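Local coordinates for protein beta-lactamase (Burkholderia cenocepacia, PDB 5E2G) that probably hydrolyses beta-lactam antibiotics to substituted beta-amino acids, as a member of the class C beta-lactamase family, at residues Asp55-Ile60 with Arg223-Asp228; Ala69-Asp74 with Thr170-Arg175; Thr185-Pro190 with Met214-Ala219; Ala195-Gly200 with Gly318-Tyr323. All blocks are in the same frame, centred on the assembly; numbering follows the deposited sequence.

In the fold
From the N terminus, strand 58-59 runs into helix 64-77, at whose start lies an SxxK pattern, consistent with the active-site serine and lysine of this family. Contact 2 closes first, when helix 168-180 packs across helix 64-77. Contact 3 follows in series, joining loop 185-190 to the start of helix 216-220. Contact 1 then brings strand 223-224 back to strand 58-59, enclosing both earlier loops. Contact 4 crosses contacts 1 and 3, since 195-200 lies between their segments and 318-323 leads into strand 321-327 of the large antiparallel sheet. Contacts 1, 3 and 4 adjoin through Arg223 and Tyr197, while Glu173 links contact 2 to contact 3.

Contact 1: residues Asp55-Ile60 with Arg223-Asp228; sequences DTLFEI and RTTAAD
Phe58 and Thr224 form the hydrogen-bonded pair of a two-stranded antiparallel ribbon, made of 58-59 and 223-224, beside the main sheet of the beta-lactamase fold. Phe58 N gives a nearly straight bond to Thr224 O, 2.9 Å and 172° at the hydrogen; Thr224 N returns one to Phe58 O. Each carbonyl also meets a CA-H of the facing segment, Thr224 O that of Leu57 and Phe58 O that of Arg223. Glu59 and Arg223 make the adjacent non-hydrogen-bonded pair, their side chains running alongside each other in the same direction. Followed outward, Arg223 brings CB and CG near Phe58 O; CG also nears Glu59 CG, and CD presses on it at 3.6 Å. Bends at chi2 and chi3, 56° and 64°, then carry NE to Gly221 O, NH1 to Tyr197 OH and NH2 to Ile187 O. The Glu59 carboxylate does not meet the guanidinium directly: Glu59 OE2 and Arg223 NH1 stay 4.6 Å apart, and Tyr197 OH joins both. Glu59 OE1 turns to Thr317 OG1. Leu57 CD2 lies 3.8 Å from Thr224 CA. Thr224 CG2 meets Ile60 CG2 at 3.6 Å, while its OG1 reaches Thr185 OG1. Beyond the ribbon, Thr225 caps helix 226-235, its OG1 accepting from Asp228 N, and its CG2 rests against Asp55 O and Thr56 O. One water at the edge of the Phe58 ring ties the two segments together, donating to Thr56 O and accepting from Ala226 N, both at 2.9 Å.

Contact 2: residues Ala69-Asp74 with Thr170-Arg175; sequences ATLASD and TLMEQR
Leu71 and Asp74, one helical turn apart on helix 64-77, face Leu171, Met172 and Arg175 of helix 168-180. The short helical segments cross at 84°, their axes 11.1 Å apart, so the contact is made by side chains reaching across rather than by close backbones. Its apolar part centres on one methyl. Leu71 CD2 lies 4.0 Å from Leu171 CB and 4.1 Å from Leu171 CD1, with the two leucine side chains crossing at about a right angle. From the neighbouring position, the selenium of Met172, present as selenomethionine, comes within 4.2 Å of Leu71 CD2; the chain bends at chi2 and chi3 on its way across to Leu71. Met164 of helix 150-164 touches Leu71 and Arg175 from outside the pair.

The polar part is a single salt bridge. Arg175 NH2 donates to Asp74 OD2 at 3.1 Å, with 167° at the hydrogen. The oxygen sits at the guanidinium edge, close to its plane, and is approached nearly along its C-O axis, while the carboxylate and guanidinium planes are turned 56° apart. Arg175 gets there with its chain extended from CG to NE, and Asp74 holds CG anti to its own N, aiming the acid at helix 168-180. The same Asp74 OD2 also forms a salt bridge with Arg245 of helix 244-252. Two guanidinium groups thus share one oxygen, and the carboxylate would be expected to stay ionised between them, joining three helices by charge at the border of an apolar patch.

Contact 3: residues Thr185-Pro190 with Met214-Ala219; sequences TYINVP and MLWQPA
Ile187 presses its CG2 methyl into the angle between Trp216 and Gln217, the first two residues of helix 216-220. CG1 lies beside the backbone N and CG2 anti to it; CG2 is thereby brought 3.6 Å from Gln217 CB and 3.7 Å from Trp216 CH2. The isoleucine and glutamine side chains cross at about a right angle. Trp216 takes the less common chi1 of 72°, with CG between the backbone N and the carbonyl carbon, and its indole extends toward the loop. The six-membered end of the ring arrives edge first: CH2 is 3.2 Å from Ile187 O, and the Asn188 amide nitrogen ND2 stands at the same edge, 3.4 Å from CH2. Asn188 crosses the indole at about a right angle, its amide plane inclined by 63° to the ring. One face of the indole is covered by Gln217 CG, offset toward the rim. Gln217 has an unusual chi1 of -20°, away from any staggered position, and beyond CG its extended chain brings NE2 to a bridging water. That water donates to Asn188 OD1 at 2.8 Å and weakly accepts from Gln217 NE2, joining two amides whose OD1 and NE2 are 4.3 Å apart. Glu173 OE2 receives the backbone N-H groups of both Ile187 and Asn188, so a glutamate of helix 168-180 holds two backbone N-H groups of the loop. The arrangement is that of an irregular loop packed against the N-terminal turn of a short helix, within the largely helical part of the beta-lactamase fold.

Contact 4: residues Ala195-Gly200 with Gly318-Tyr323; sequences ADYAQG and GGFSTY
Phe320 points the far end of its ring at the backbone of 198-200, and the contact is built around that ring. Its CG stands beside the backbone N (chi1 -64°), which carries the phenyl group out from the start of strand 321-327. Ala198 O lies at the ring edge, near its plane, 3.5 Å from Phe320 CZ. Gly200 CA comes in obliquely, 3.3 Å from Phe320 CE1, and Gly200 N is 3.4 Å from both CE1 and CZ. Ala198 CB, directed toward the segment, touches Phe320 CE2 at 4.1 Å. Tyr197 presents its own edge, CE1 lying 4.3 Å from Phe320 CZ with the two ring planes about 44° apart; its hydroxyl reaches the Glu59 and Arg223 pair of contact 1. At the glycines the backbones come closest, with Gly200 CA 3.9 Å from Gly319 CA and 3.4 Å from Gly319 O; the two glycine backbones meet with no side chain between them. Arg209 donates to the carbonyls of Tyr197 and Ala198. This is aromatic packing of a connecting loop on the entry to a central strand of the antiparallel sheet of the beta-lactamase fold.

Contact 1: residues Asp55-Ile60 with Arg223-Asp228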
loop_
_atom_site.group_PDB
_atom_site.type_symbol
_atom_site.label_atom_id
_atom_site.label_comp_id
_atom_site.label_asym_id
_atom_site.label_seq_id
_atom_site.Cartn_x
_atom_site.Cartn_y
_atom_site.Cartn_z
ATOM N N ASP A 55 -4.567 -4.116 -19.218
ATOM C CA ASP A 55 -3.772 -5.166 -18.595
ATOM C C ASP A 55 -2.363 -4.725 -18.228
ATOM O O ASP A 55 -1.597 -5.539 -17.701
ATOM C CB ASP A 55 -3.710 -6.377 -19.521
ATOM C CG ASP A 55 -5.074 -6.953 -19.796
ATOM O OD1 ASP A 55 -5.994 -6.703 -18.985
ATOM O OD2 ASP A 55 -5.227 -7.653 -20.820
ATOM N N THR A 56 -2.010 -3.466 -18.487
ATOM C CA THR A 56 -0.669 -2.964 -18.213
ATOM C C THR A 56 -0.349 -3.028 -16.722
ATOM O O THR A 56 -1.141 -2.582 -15.887
ATOM C CB THR A 56 -0.562 -1.528 -18.714
ATOM O OG1 THR A 56 -0.675 -1.520 -20.138
ATOM C CG2 THR A 56 0.761 -0.899 -18.289
ATOM N N LEU A 57 0.822 -3.566 -16.390
ATOM C CA LEU A 57 1.235 -3.765 -15.002
ATOM C C LEU A 57 2.146 -2.632 -14.536
ATOM O O LEU A 57 3.084 -2.247 -15.246
ATOM C CB LEU A 57 1.950 -5.111 -14.828
ATOM C CG LEU A 57 1.146 -6.397 -15.078
ATOM C CD1 LEU A 57 2.072 -7.604 -15.250
ATOM C CD2 LEU A 57 0.143 -6.662 -13.959
ATOM N N PHE A 58 1.865 -2.110 -13.339
ATOM C CA PHE A 58 2.684 -1.113 -12.667
ATOM C C PHE A 58 3.149 -1.656 -11.320
ATOM O O PHE A 58 2.429 -2.414 -10.665
ATOM C CB PHE A 58 1.910 0.186 -12.425
ATOM C CG PHE A 58 1.402 0.844 -13.674
ATOM C CD1 PHE A 58 0.237 0.404 -14.286
ATOM C CD2 PHE A 58 2.067 1.928 -14.219
ATOM C CE1 PHE A 58 -0.236 1.013 -15.428
ATOM C CE2 PHE A 58 1.589 2.546 -15.363
ATOM C CZ PHE A 58 0.437 2.080 -15.968
ATOM N N GLU A 59 4.357 -1.266 -10.908
ATOM C CA GLU A 59 4.816 -1.524 -9.547
ATOM C C GLU A 59 4.215 -0.478 -8.614
ATOM O O GLU A 59 4.339 0.725 -8.859
ATOM C CB GLU A 59 6.342 -1.473 -9.461
ATOM C CG GLU A 59 7.055 -2.191 -10.583
ATOM C CD GLU A 59 8.546 -1.904 -10.625
ATOM O OE1 GLU A 59 9.030 -1.071 -9.828
ATOM O OE2 GLU A 59 9.234 -2.512 -11.472
ATOM N N ILE A 60 3.569 -0.930 -7.538
ATOM C CA ILE A 60 2.884 -0.014 -6.632
ATOM C C ILE A 60 3.694 0.258 -5.367
ATOM O O ILE A 60 3.194 0.912 -4.448
ATOM C CB ILE A 60 1.463 -0.509 -6.295
ATOM C CG1 ILE A 60 1.479 -1.857 -5.577
ATOM C CG2 ILE A 60 0.632 -0.606 -7.556
ATOM C CD1 ILE A 60 0.093 -2.308 -5.136
ATOM N N ARG A 223 2.996 -6.093 -8.437
ATOM C CA ARG A 223 2.714 -5.513 -9.737
ATOM C C ARG A 223 1.237 -5.742 -10.024
ATOM O O ARG A 223 0.709 -6.813 -9.718
ATOM C CB ARG A 223 3.575 -6.162 -10.821
ATOM C CG ARG A 223 4.945 -5.522 -11.044
ATOM C CD ARG A 223 5.818 -5.440 -9.793
ATOM N NE ARG A 223 6.192 -6.740 -9.248
ATOM C CZ ARG A 223 7.316 -7.384 -9.541
ATOM N NH1 ARG A 223 8.184 -6.861 -10.390
ATOM N NH2 ARG A 223 7.568 -8.559 -8.985
ATOM N N THR A 224 0.556 -4.743 -10.581
ATOM C CA THR A 224 -0.889 -4.866 -10.752
ATOM C C THR A 224 -1.374 -3.858 -11.786
ATOM O O THR A 224 -0.618 -3.004 -12.256
ATOM C CB THR A 224 -1.624 -4.687 -9.410
ATOM O OG1 THR A 224 -3.034 -4.880 -9.588
ATOM C CG2 THR A 224 -1.374 -3.301 -8.835
ATOM N N THR A 225 -2.649 -3.986 -12.147
ATOM C CA THR A 225 -3.326 -3.069 -13.051
ATOM C C THR A 225 -4.159 -2.068 -12.261
ATOM O O THR A 225 -4.442 -2.256 -11.075
ATOM C CB THR A 225 -4.245 -3.809 -14.025
ATOM O OG1 THR A 225 -5.323 -4.400 -13.296
ATOM C CG2 THR A 225 -3.492 -4.883 -14.759
ATOM N N ALA A 226 -4.579 -1.005 -12.952
ATOM C CA ALA A 226 -5.442 -0.024 -12.310
ATOM C C ALA A 226 -6.773 -0.645 -11.937
ATOM O O ALA A 226 -7.313 -0.369 -10.860
ATOM C CB ALA A 226 -5.652 1.185 -13.216
ATOM N N ALA A 227 -7.311 -1.501 -12.808
ATOM C CA ALA A 227 -8.582 -2.150 -12.512
ATOM C C ALA A 227 -8.497 -2.965 -11.226
ATOM O O ALA A 227 -9.371 -2.867 -10.360
ATOM C CB ALA A 227 -9.005 -3.032 -13.688
ATOM N N ASP A 228 -7.442 -3.767 -11.075
ATOM C CA ASP A 228 -7.347 -4.641 -9.909
ATOM C C ASP A 228 -7.183 -3.839 -8.626
ATOM O O ASP A 228 -7.834 -4.134 -7.613
ATOM C CB ASP A 228 -6.187 -5.619 -10.071
ATOM C CG ASP A 228 -6.577 -6.876 -10.839
ATOM O OD1 ASP A 228 -7.641 -6.899 -11.493
ATOM O OD2 ASP A 228 -5.803 -7.847 -10.790
HETATM O O HOH W 1 -2.971 -0.384 -15.338
#

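Contact 2: residues Ala69-Asp74 with Thr170-Arg175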
loop_
_atom_site.group_PDB
_atom_site.type_symbol
_atom_site.label_atom_id
_atom_site.label_comp_id
_atom_site.label_asym_id
_atom_site.label_seq_id
_atom_site.Cartn_x
_atom_site.Cartn_y
_atom_site.Cartn_z
ATOM N N ALA A 69 -1.045 -6.242 4.888
ATOM C CA ALA A 69 -1.829 -5.969 6.089
ATOM C C ALA A 69 -3.173 -6.686 6.048
ATOM O O ALA A 69 -3.647 -7.191 7.070
ATOM C CB ALA A 69 -2.035 -4.464 6.247
ATOM N N THR A 70 -3.804 -6.739 4.874
ATOM C CA THR A 70 -5.080 -7.430 4.757
ATOM C C THR A 70 -4.924 -8.914 5.043
ATOM O O THR A 70 -5.765 -9.518 5.719
ATOM C CB THR A 70 -5.660 -7.208 3.364
ATOM O OG1 THR A 70 -5.806 -5.804 3.140
ATOM C CG2 THR A 70 -7.019 -7.880 3.231
ATOM N N LEU A 71 -3.850 -9.518 4.532
ATOM C CA LEU A 71 -3.586 -10.928 4.796
ATOM C C LEU A 71 -3.398 -11.185 6.287
ATOM O O LEU A 71 -3.948 -12.150 6.835
ATOM C CB LEU A 71 -2.356 -11.378 4.013
ATOM C CG LEU A 71 -2.067 -12.870 4.106
ATOM C CD1 LEU A 71 -3.047 -13.654 3.252
ATOM C CD2 LEU A 71 -0.628 -13.148 3.713
ATOM N N ALA A 72 -2.619 -10.326 6.957
ATOM C CA ALA A 72 -2.390 -10.474 8.390
ATOM C C ALA A 72 -3.682 -10.290 9.161
ATOM O O ALA A 72 -3.936 -10.993 10.145
ATOM C CB ALA A 72 -1.338 -9.475 8.865
ATOM N N SER A 73 -4.511 -9.346 8.720
ATOM C CA SER A 73 -5.819 -9.134 9.320
ATOM C C SER A 73 -6.701 -10.362 9.138
ATOM O O SER A 73 -7.455 -10.739 10.044
ATOM C CB SER A 73 -6.455 -7.891 8.695
ATOM O OG SER A 73 -7.644 -7.520 9.349
ATOM N N ASP A 74 -6.596 -11.023 7.988
ATOM C CA ASP A 74 -7.383 -12.233 7.781
ATOM C C ASP A 74 -6.925 -13.364 8.696
ATOM O O ASP A 74 -7.755 -14.048 9.306
ATOM C CB ASP A 74 -7.315 -12.669 6.329
ATOM C CG ASP A 74 -8.248 -13.806 6.056
ATOM O OD1 ASP A 74 -9.463 -13.538 5.907
ATOM O OD2 ASP A 74 -7.773 -14.962 5.984
ATOM N N THR A 170 2.597 -17.568 -2.284
ATOM C CA THR A 170 1.450 -18.444 -2.512
ATOM C C THR A 170 0.200 -17.920 -1.817
ATOM O O THR A 170 -0.898 -17.961 -2.378
ATOM C CB THR A 170 1.790 -19.854 -2.025
ATOM O OG1 THR A 170 2.925 -20.340 -2.750
ATOM C CG2 THR A 170 0.615 -20.798 -2.216
ATOM N N LEU A 171 0.341 -17.432 -0.587
ATOM C CA LEU A 171 -0.799 -16.871 0.131
ATOM C C LEU A 171 -1.380 -15.665 -0.592
ATOM O O LEU A 171 -2.588 -15.436 -0.552
ATOM C CB LEU A 171 -0.384 -16.475 1.543
ATOM C CG LEU A 171 -0.199 -17.584 2.579
ATOM C CD1 LEU A 171 0.542 -17.059 3.794
ATOM C CD2 LEU A 171 -1.550 -18.157 2.965
HETATM N N MSE A 172 -0.542 -14.883 -1.253
HETATM C CA MSE A 172 -1.020 -13.701 -1.942
HETATM C C MSE A 172 -1.728 -14.067 -3.252
HETATM O O MSE A 172 -2.814 -13.572 -3.539
HETATM C CB MSE A 172 0.144 -12.754 -2.202
HETATM C CG MSE A 172 0.820 -12.274 -0.934
HETATM SE SE MSE A 172 -0.248 -11.028 0.137
HETATM C CE MSE A 172 0.293 -9.376 -0.738
ATOM N N GLU A 173 -1.115 -14.950 -4.038
ATOM C CA GLU A 173 -1.624 -15.248 -5.372
ATOM C C GLU A 173 -2.704 -16.330 -5.391
ATOM O O GLU A 173 -3.569 -16.308 -6.274
ATOM C CB GLU A 173 -0.450 -15.632 -6.282
ATOM C CG GLU A 173 0.634 -14.536 -6.313
ATOM C CD GLU A 173 1.746 -14.769 -7.330
ATOM O OE1 GLU A 173 2.000 -15.933 -7.716
ATOM O OE2 GLU A 173 2.369 -13.775 -7.750
ATOM N N GLN A 174 -2.697 -17.263 -4.444
ATOM C CA GLN A 174 -3.689 -18.329 -4.431
ATOM C C GLN A 174 -4.784 -18.117 -3.397
ATOM O O GLN A 174 -5.737 -18.902 -3.357
ATOM C CB GLN A 174 -3.017 -19.688 -4.186
ATOM C CG GLN A 174 -1.838 -19.985 -5.095
ATOM C CD GLN A 174 -2.203 -19.941 -6.569
ATOM O OE1 GLN A 174 -3.320 -20.288 -6.960
ATOM N NE2 GLN A 174 -1.260 -19.506 -7.396
ATOM N N ARG A 175 -4.667 -17.088 -2.558
ATOM C CA ARG A 175 -5.630 -16.850 -1.494
ATOM C C ARG A 175 -6.176 -15.437 -1.593
ATOM O O ARG A 175 -7.337 -15.251 -1.955
ATOM C CB ARG A 175 -4.977 -17.074 -0.132
ATOM C CG ARG A 175 -5.910 -17.444 0.999
ATOM C CD ARG A 175 -5.207 -17.466 2.394
ATOM N NE ARG A 175 -6.121 -17.270 3.522
ATOM C CZ ARG A 175 -7.001 -18.168 3.958
ATOM N NH1 ARG A 175 -7.113 -19.344 3.354
ATOM N NH2 ARG A 175 -7.783 -17.879 4.991
#

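Contact 3: residues Thr185-Pro190 with Met214-Ala219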
loop_
_atom_site.group_PDB
_atom_site.type_symbol
_atom_site.label_atom_id
_atom_site.label_comp_id
_atom_site.label_asym_id
_atom_site.label_seq_id
_atom_site.Cartn_x
_atom_site.Cartn_y
_atom_site.Cartn_z
ATOM N N THR A 185 -2.804 -9.400 -10.826
ATOM C CA THR A 185 -2.033 -8.921 -9.692
ATOM C C THR A 185 -1.049 -10.013 -9.306
ATOM O O THR A 185 -1.443 -11.172 -9.152
ATOM C CB THR A 185 -2.950 -8.573 -8.511
ATOM O OG1 THR A 185 -3.897 -7.582 -8.918
ATOM C CG2 THR A 185 -2.145 -8.040 -7.346
ATOM N N TYR A 186 0.226 -9.653 -9.163
ATOM C CA TYR A 186 1.277 -10.645 -8.978
ATOM C C TYR A 186 2.299 -10.189 -7.951
ATOM O O TYR A 186 2.632 -9.006 -7.874
ATOM C CB TYR A 186 2.004 -10.938 -10.299
ATOM C CG TYR A 186 1.055 -11.203 -11.437
ATOM C CD1 TYR A 186 0.374 -12.414 -11.528
ATOM C CD2 TYR A 186 0.821 -10.239 -12.406
ATOM C CE1 TYR A 186 -0.506 -12.662 -12.562
ATOM C CE2 TYR A 186 -0.052 -10.479 -13.448
ATOM C CZ TYR A 186 -0.718 -11.690 -13.518
ATOM O OH TYR A 186 -1.595 -11.927 -14.549
ATOM N N ILE A 187 2.795 -11.144 -7.169
ATOM C CA ILE A 187 4.096 -10.976 -6.535
ATOM C C ILE A 187 5.196 -11.361 -7.512
ATOM O O ILE A 187 6.178 -10.633 -7.696
ATOM C CB ILE A 187 4.174 -11.807 -5.241
ATOM C CG1 ILE A 187 3.139 -11.326 -4.222
ATOM C CG2 ILE A 187 5.570 -11.760 -4.651
ATOM C CD1 ILE A 187 3.316 -9.886 -3.806
ATOM N N ASN A 188 5.032 -12.511 -8.162
ATOM C CA ASN A 188 5.915 -12.991 -9.220
ATOM C C ASN A 188 5.143 -12.922 -10.532
ATOM O O ASN A 188 4.151 -13.633 -10.709
ATOM C CB ASN A 188 6.381 -14.413 -8.925
ATOM C CG ASN A 188 7.108 -14.516 -7.609
ATOM O OD1 ASN A 188 6.675 -15.221 -6.695
ATOM N ND2 ASN A 188 8.218 -13.795 -7.492
ATOM N N VAL A 189 5.585 -12.061 -11.436
ATOM C CA VAL A 189 4.874 -11.895 -12.708
ATOM C C VAL A 189 5.155 -13.100 -13.601
ATOM O O VAL A 189 6.331 -13.440 -13.822
ATOM C CB VAL A 189 5.294 -10.594 -13.389
ATOM C CG1 VAL A 189 4.590 -10.449 -14.733
ATOM C CG2 VAL A 189 4.982 -9.398 -12.493
ATOM N N PRO A 190 4.128 -13.761 -14.136
ATOM C CA PRO A 190 4.345 -14.978 -14.925
ATOM C C PRO A 190 4.866 -14.667 -16.318
ATOM O O PRO A 190 4.760 -13.549 -16.817
ATOM C CB PRO A 190 2.951 -15.607 -15.001
ATOM C CG PRO A 190 2.099 -14.845 -14.048
ATOM C CD PRO A 190 2.698 -13.489 -13.949
HETATM N N MSE A 214 15.788 -8.598 0.247
HETATM C CA MSE A 214 15.136 -9.533 1.159
HETATM C C MSE A 214 13.883 -8.869 1.728
HETATM O O MSE A 214 13.848 -7.642 1.880
HETATM C CB MSE A 214 16.094 -9.969 2.272
HETATM C CG MSE A 214 15.606 -11.122 3.162
HETATM SE SE MSE A 214 15.046 -12.761 2.242
HETATM C CE MSE A 214 16.571 -13.009 1.053
ATOM N N LEU A 215 12.862 -9.675 2.031
ATOM C CA LEU A 215 11.537 -9.159 2.361
ATOM C C LEU A 215 11.013 -8.260 1.248
ATOM O O LEU A 215 10.319 -7.276 1.506
ATOM C CB LEU A 215 11.531 -8.394 3.690
ATOM C CG LEU A 215 11.721 -9.085 5.045
ATOM C CD1 LEU A 215 10.862 -10.322 5.150
ATOM C CD2 LEU A 215 13.174 -9.415 5.320
ATOM N N TRP A 216 11.354 -8.577 -0.002
ATOM C CA TRP A 216 10.902 -7.744 -1.112
ATOM C C TRP A 216 9.437 -7.979 -1.435
ATOM O O TRP A 216 8.743 -7.054 -1.865
ATOM C CB TRP A 216 11.737 -8.013 -2.365
ATOM C CG TRP A 216 11.451 -9.344 -3.019
ATOM C CD1 TRP A 216 12.063 -10.541 -2.755
ATOM C CD2 TRP A 216 10.477 -9.609 -4.044
ATOM N NE1 TRP A 216 11.530 -11.530 -3.551
ATOM C CE2 TRP A 216 10.558 -10.985 -4.353
ATOM C CE3 TRP A 216 9.547 -8.815 -4.732
ATOM C CZ2 TRP A 216 9.738 -11.585 -5.316
ATOM C CZ3 TRP A 216 8.741 -9.414 -5.692
ATOM C CH2 TRP A 216 8.842 -10.783 -5.972
ATOM N N GLN A 217 8.961 -9.206 -1.275
ATOM C CA GLN A 217 7.566 -9.494 -1.600
ATOM C C GLN A 217 6.601 -8.804 -0.648
ATOM O O GLN A 217 5.652 -8.158 -1.128
ATOM C CB GLN A 217 7.343 -11.006 -1.618
ATOM C CG GLN A 217 8.610 -11.805 -1.789
ATOM C CD GLN A 217 8.361 -13.290 -1.732
ATOM O OE1 GLN A 217 8.280 -13.875 -0.652
ATOM N NE2 GLN A 217 8.230 -13.912 -2.899
ATOM N N PRO A 218 6.763 -8.884 0.682
ATOM C CA PRO A 218 5.749 -8.282 1.557
ATOM C C PRO A 218 5.765 -6.768 1.548
ATOM O O PRO A 218 4.726 -6.157 1.817
ATOM C CB PRO A 218 6.104 -8.834 2.950
ATOM C CG PRO A 218 7.109 -9.904 2.729
ATOM C CD PRO A 218 7.826 -9.526 1.479
ATOM N N ALA A 219 6.899 -6.143 1.240
ATOM C CA ALA A 219 7.022 -4.700 1.392
ATOM C C ALA A 219 6.716 -3.936 0.110
ATOM O O ALA A 219 6.163 -2.834 0.172
ATOM C CB ALA A 219 8.428 -4.348 1.886
HETATM O O HOH W 2 8.509 -15.891 -4.638
#

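Contact 4: residues Ala195-Gly200 with Gly318-Tyr323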
loop_
_atom_site.group_PDB
_atom_site.type_symbol
_atom_site.label_atom_id
_atom_site.label_comp_id
_atom_site.label_asym_id
_atom_site.label_seq_id
_atom_site.Cartn_x
_atom_site.Cartn_y
_atom_site.Cartn_z
ATOM N N ALA A 195 4.838 -9.489 -20.951
ATOM C CA ALA A 195 4.509 -8.541 -22.010
ATOM C C ALA A 195 3.625 -7.403 -21.526
ATOM O O ALA A 195 3.596 -6.348 -22.165
ATOM C CB ALA A 195 3.820 -9.262 -23.169
ATOM N N ASP A 196 2.898 -7.597 -20.427
ATOM C CA ASP A 196 2.033 -6.570 -19.859
ATOM C C ASP A 196 2.764 -5.612 -18.926
ATOM O O ASP A 196 2.186 -4.591 -18.544
ATOM C CB ASP A 196 0.876 -7.219 -19.085
ATOM C CG ASP A 196 0.025 -8.139 -19.944
ATOM O OD1 ASP A 196 0.054 -8.006 -21.188
ATOM O OD2 ASP A 196 -0.691 -8.986 -19.368
ATOM N N TYR A 197 4.011 -5.911 -18.565
ATOM C CA TYR A 197 4.725 -5.233 -17.487
ATOM C C TYR A 197 5.316 -3.936 -18.023
ATOM O O TYR A 197 6.245 -3.961 -18.834
ATOM C CB TYR A 197 5.798 -6.173 -16.943
ATOM C CG TYR A 197 6.442 -5.824 -15.615
ATOM C CD1 TYR A 197 6.413 -4.534 -15.101
ATOM C CD2 TYR A 197 7.106 -6.804 -14.883
ATOM C CE1 TYR A 197 7.026 -4.231 -13.892
ATOM C CE2 TYR A 197 7.717 -6.512 -13.680
ATOM C CZ TYR A 197 7.675 -5.225 -13.188
ATOM O OH TYR A 197 8.285 -4.941 -11.991
ATOM N N ALA A 198 4.788 -2.803 -17.566
ATOM C CA ALA A 198 5.274 -1.514 -18.027
ATOM C C ALA A 198 6.730 -1.311 -17.616
ATOM O O ALA A 198 7.249 -1.975 -16.718
ATOM C CB ALA A 198 4.408 -0.384 -17.472
ATOM N N GLN A 199 7.400 -0.386 -18.298
ATOM C CA GLN A 199 8.765 -0.017 -17.955
ATOM C C GLN A 199 8.743 1.211 -17.056
ATOM O O GLN A 199 8.078 2.204 -17.368
ATOM C CB GLN A 199 9.596 0.258 -19.210
ATOM C CG GLN A 199 10.994 0.810 -18.928
ATOM C CD GLN A 199 11.990 -0.246 -18.470
ATOM O OE1 GLN A 199 12.563 -0.144 -17.385
ATOM N NE2 GLN A 199 12.219 -1.254 -19.311
ATOM N N GLY A 200 9.450 1.134 -15.936
ATOM C CA GLY A 200 9.617 2.293 -15.092
ATOM C C GLY A 200 10.732 3.189 -15.581
ATOM O O GLY A 200 11.583 2.791 -16.375
ATOM N N GLY A 318 11.740 2.815 -7.809
ATOM C CA GLY A 318 12.703 3.568 -8.590
ATOM C C GLY A 318 12.130 4.140 -9.869
ATOM O O GLY A 318 12.574 5.193 -10.327
ATOM N N GLY A 319 11.129 3.477 -10.448
ATOM C CA GLY A 319 10.603 3.908 -11.726
ATOM C C GLY A 319 9.127 4.237 -11.769
ATOM O O GLY A 319 8.640 4.681 -12.812
ATOM N N PHE A 320 8.403 4.039 -10.664
ATOM C CA PHE A 320 6.947 4.132 -10.658
ATOM C C PHE A 320 6.448 4.991 -9.494
ATOM O O PHE A 320 7.103 5.119 -8.458
ATOM C CB PHE A 320 6.292 2.749 -10.553
ATOM C CG PHE A 320 6.552 1.839 -11.728
ATOM C CD1 PHE A 320 7.765 1.177 -11.864
ATOM C CD2 PHE A 320 5.560 1.602 -12.672
ATOM C CE1 PHE A 320 7.994 0.320 -12.936
ATOM C CE2 PHE A 320 5.785 0.744 -13.745
ATOM C CZ PHE A 320 7.003 0.103 -13.873
ATOM N N SER A 321 5.241 5.540 -9.660
ATOM C CA SER A 321 4.590 6.348 -8.633
ATOM C C SER A 321 3.132 5.930 -8.485
ATOM O O SER A 321 2.407 5.846 -9.478
ATOM C CB SER A 321 4.672 7.840 -8.970
ATOM O OG SER A 321 6.011 8.297 -8.962
ATOM N N THR A 322 2.701 5.707 -7.242
ATOM C CA THR A 322 1.371 5.201 -6.934
ATOM C C THR A 322 0.725 6.044 -5.844
ATOM O O THR A 322 1.402 6.530 -4.937
ATOM C CB THR A 322 1.447 3.748 -6.458
ATOM O OG1 THR A 322 2.291 3.018 -7.348
ATOM C CG2 THR A 322 0.069 3.102 -6.426
ATOM N N TYR A 323 -0.596 6.197 -5.926
ATOM C CA TYR A 323 -1.374 6.811 -4.857
ATOM C C TYR A 323 -2.758 6.190 -4.836
ATOM O O TYR A 323 -3.350 5.952 -5.889
ATOM C CB TYR A 323 -1.498 8.335 -5.026
ATOM C CG TYR A 323 -2.167 9.030 -3.855
ATOM C CD1 TYR A 323 -1.623 8.959 -2.576
ATOM C CD2 TYR A 323 -3.332 9.758 -4.028
ATOM C CE1 TYR A 323 -2.230 9.593 -1.493
ATOM C CE2 TYR A 323 -3.942 10.401 -2.954
ATOM C CZ TYR A 323 -3.387 10.313 -1.690
ATOM O OH TYR A 323 -3.990 10.948 -0.633
#